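Local coordinates for actin-related protein 8 (Homo sapiens, PDB 4FO0) that binds ATP with only low basal ATPase activity, does not polymerize, and serves the INO80 chromatin-remodelling complex as a proposed core component, at residues M359-P364 with G509-H514. Sequence-based numbering, arbitrary orientation.
Sequences MALFYP and GGLMFH. With ATP (adenosine-5'-triphosphate), chain C.
L361 meets L511 and F513 in a small, buried, apolar contact that packs the loop after helix 353-359 against the nucleotide-binding loop between strand 503-507 and helix 516-527. It buries 131 Å² between the two segments. One methyl group of L361 does the touching: CD1 lies 3.3 Å from CD1 of L511 and 4.2 Å from CE2 of F513, which it approaches obliquely. The two leucines pass side by side, pointing opposite ways. With CG of L511 anti to the backbone N (chi1 -152°), its CD1 is carried across to L361. V283 of helix 280-293 touches both L361 and F513, continuing the apolar packing.

The loop 509-514 is shaped by a type I turn from G509 to M512, closed by M512 N to G509 O at 3.1 Å. Its start binds the nucleotide: G509 N donates to ATP O2A over 3.2 Å, with an N-H...O angle of 153°. A side chain at G509 would run into ATP O4', consistent with the ribose passing close to bare backbone. CB of M512 lies over the adenine face, 3.6 Å from ATP C6, while the base's C2 edge points at one face of F513, 3.7 Å above the ring plane and nearer its border than its centre. Were F513 shortened to an alanine, a gap would probably open beside C2, and L361 CD1 would lose its contact with CE2. Strand, glycine turn and adenine-contacting residues characterise the ATP-binding cleft of the actin fold, here with L361 packed behind its adenine-side loop.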
loop_
_atom_site.group_PDB
_atom_site.type_symbol
_atom_site.label_atom_id
_atom_site.label_comp_id
_atom_site.label_asym_id
_atom_site.label_seq_id
_atom_site.Cartn_x
_atom_site.Cartn_y
_atom_site.Cartn_z
ATOM N N MET A 359 14.177 -4.320 -6.603
ATOM C CA MET A 359 15.282 -3.452 -6.216
ATOM C C MET A 359 15.156 -2.028 -6.738
ATOM O O MET A 359 15.942 -1.172 -6.357
ATOM C CB MET A 359 16.612 -4.026 -6.672
ATOM C CG MET A 359 17.047 -5.224 -5.874
ATOM S SD MET A 359 18.723 -5.681 -6.299
ATOM C CE MET A 359 19.505 -4.068 -6.294
ATOM N N ALA A 360 14.188 -1.764 -7.608
ATOM C CA ALA A 360 13.961 -0.387 -8.014
ATOM C C ALA A 360 13.432 0.422 -6.829
ATOM O O ALA A 360 13.496 1.650 -6.842
ATOM C CB ALA A 360 13.033 -0.304 -9.180
ATOM N N LEU A 361 12.928 -0.264 -5.801
ATOM C CA LEU A 361 12.549 0.409 -4.552
ATOM C C LEU A 361 13.752 1.092 -3.905
ATOM O O LEU A 361 13.602 2.053 -3.160
ATOM C CB LEU A 361 11.908 -0.563 -3.560
ATOM C CG LEU A 361 10.519 -1.038 -3.971
ATOM C CD1 LEU A 361 10.072 -2.159 -3.070
ATOM C CD2 LEU A 361 9.519 0.126 -3.938
ATOM N N PHE A 362 14.949 0.604 -4.208
ATOM C CA PHE A 362 16.161 1.198 -3.673
ATOM C C PHE A 362 16.844 2.129 -4.671
ATOM O O PHE A 362 17.688 2.952 -4.293
ATOM C CB PHE A 362 17.094 0.100 -3.187
ATOM C CG PHE A 362 16.460 -0.799 -2.165
ATOM C CD1 PHE A 362 16.697 -0.607 -0.803
ATOM C CD2 PHE A 362 15.584 -1.816 -2.564
ATOM C CE1 PHE A 362 16.089 -1.430 0.144
ATOM C CE2 PHE A 362 14.970 -2.644 -1.620
ATOM C CZ PHE A 362 15.221 -2.455 -0.268
ATOM N N TYR A 363 16.455 1.996 -5.939
ATOM C CA TYR A 363 16.914 2.880 -7.013
ATOM C C TYR A 363 15.731 3.399 -7.835
ATOM O O TYR A 363 15.615 3.123 -9.027
ATOM C CB TYR A 363 17.940 2.162 -7.899
ATOM C CG TYR A 363 19.122 1.704 -7.101
ATOM C CD1 TYR A 363 20.203 2.549 -6.885
ATOM C CD2 TYR A 363 19.143 0.441 -6.515
ATOM C CE1 TYR A 363 21.277 2.137 -6.122
ATOM C CE2 TYR A 363 20.209 0.023 -5.754
ATOM C CZ TYR A 363 21.277 0.878 -5.556
ATOM O OH TYR A 363 22.358 0.476 -4.801
ATOM N N PRO A 364 14.851 4.168 -7.187
ATOM C CA PRO A 364 13.573 4.599 -7.763
ATOM C C PRO A 364 13.678 5.472 -9.023
ATOM O O PRO A 364 12.660 5.746 -9.650
ATOM C CB PRO A 364 12.915 5.364 -6.607
ATOM C CG PRO A 364 14.021 5.715 -5.700
ATOM C CD PRO A 364 14.988 4.597 -5.786
ATOM N N GLY A 509 2.157 -4.147 2.364
ATOM C CA GLY A 509 2.330 -5.226 1.416
ATOM C C GLY A 509 3.494 -5.035 0.469
ATOM O O GLY A 509 4.035 -6.003 -0.066
ATOM N N GLY A 510 3.880 -3.779 0.276
ATOM C CA GLY A 510 4.791 -3.400 -0.792
ATOM C C GLY A 510 6.137 -4.099 -0.771
ATOM O O GLY A 510 6.754 -4.274 -1.810
ATOM N N LEU A 511 6.613 -4.490 0.406
ATOM C CA LEU A 511 7.927 -5.121 0.476
ATOM C C LEU A 511 7.824 -6.582 0.911
ATOM O O LEU A 511 8.696 -7.099 1.594
ATOM C CB LEU A 511 8.883 -4.327 1.376
ATOM C CG LEU A 511 10.374 -4.434 1.042
ATOM C CD1 LEU A 511 10.733 -3.607 -0.194
ATOM C CD2 LEU A 511 11.204 -4.000 2.220
ATOM N N MET A 512 6.765 -7.254 0.474
ATOM C CA MET A 512 6.554 -8.639 0.860
ATOM C C MET A 512 7.296 -9.666 -0.001
ATOM O O MET A 512 6.829 -10.779 -0.202
ATOM C CB MET A 512 5.060 -8.939 0.983
ATOM C CG MET A 512 4.517 -8.583 2.371
ATOM S SD MET A 512 2.748 -8.835 2.608
ATOM C CE MET A 512 2.508 -10.493 1.973
ATOM N N PHE A 513 8.481 -9.298 -0.464
ATOM C CA PHE A 513 9.297 -10.194 -1.272
ATOM C C PHE A 513 10.158 -11.139 -0.452
ATOM O O PHE A 513 10.628 -10.810 0.632
ATOM C CB PHE A 513 10.204 -9.398 -2.185
ATOM C CG PHE A 513 9.487 -8.392 -2.992
ATOM C CD1 PHE A 513 8.830 -8.764 -4.145
ATOM C CD2 PHE A 513 9.466 -7.065 -2.601
ATOM C CE1 PHE A 513 8.163 -7.828 -4.906
ATOM C CE2 PHE A 513 8.809 -6.127 -3.356
ATOM C CZ PHE A 513 8.150 -6.508 -4.516
ATOM N N HIS A 514 10.376 -12.318 -1.008
ATOM C CA HIS A 514 11.225 -13.319 -0.402
ATOM C C HIS A 514 12.632 -12.744 -0.165
ATOM O O HIS A 514 13.230 -12.135 -1.068
ATOM C CB HIS A 514 11.236 -14.547 -1.318
ATOM C CG HIS A 514 12.019 -15.700 -0.784
ATOM N ND1 HIS A 514 13.234 -16.081 -1.316
ATOM C CD2 HIS A 514 11.759 -16.564 0.224
ATOM C CE1 HIS A 514 13.689 -17.130 -0.654
ATOM N NE2 HIS A 514 12.815 -17.440 0.288
HETATM P PG ATP C . -0.883 2.672 0.248
HETATM O O1G ATP C . -0.379 2.292 1.613
HETATM O O2G ATP C . -2.036 3.645 0.234
HETATM O O3G ATP C . 0.187 3.004 -0.771
HETATM P PB ATP C . -2.289 0.139 0.480
HETATM O O1B ATP C . -3.460 -0.202 -0.402
HETATM O O2B ATP C . -2.415 0.383 1.977
HETATM O O3B ATP C . -1.526 1.315 -0.308
HETATM P PA ATP C . -1.047 -2.384 0.965
HETATM O O1A ATP C . -2.360 -3.101 0.780
HETATM O O2A ATP C . -0.400 -2.246 2.319
HETATM O O3A ATP C . -1.156 -0.971 0.227
HETATM O "O5'" ATP C . 0.005 -3.094 -0.003
HETATM C "C5'" ATP C . -0.389 -3.307 -1.349
HETATM C "C4'" ATP C . 0.828 -3.723 -2.138
HETATM O "O4'" ATP C . 1.345 -4.901 -1.536
HETATM C "C3'" ATP C . 0.506 -4.075 -3.581
HETATM O "O3'" ATP C . 1.423 -3.406 -4.454
HETATM C "C2'" ATP C . 0.713 -5.568 -3.650
HETATM O "O2'" ATP C . 1.176 -6.006 -4.918
HETATM C "C1'" ATP C . 1.772 -5.751 -2.593
HETATM N N9 ATP C . 1.888 -7.165 -2.207
HETATM C C8 ATP C . 0.950 -7.900 -1.593
HETATM N N7 ATP C . 1.389 -9.167 -1.399
HETATM C C5 ATP C . 2.630 -9.243 -1.894
HETATM C C6 ATP C . 3.651 -10.295 -2.019
HETATM N N6 ATP C . 3.398 -11.540 -1.542
HETATM N N1 ATP C . 4.826 -9.960 -2.615
HETATM C C2 ATP C . 5.072 -8.723 -3.088
HETATM N N3 ATP C . 4.173 -7.719 -3.013
HETATM C C4 ATP C . 2.960 -7.918 -2.434
#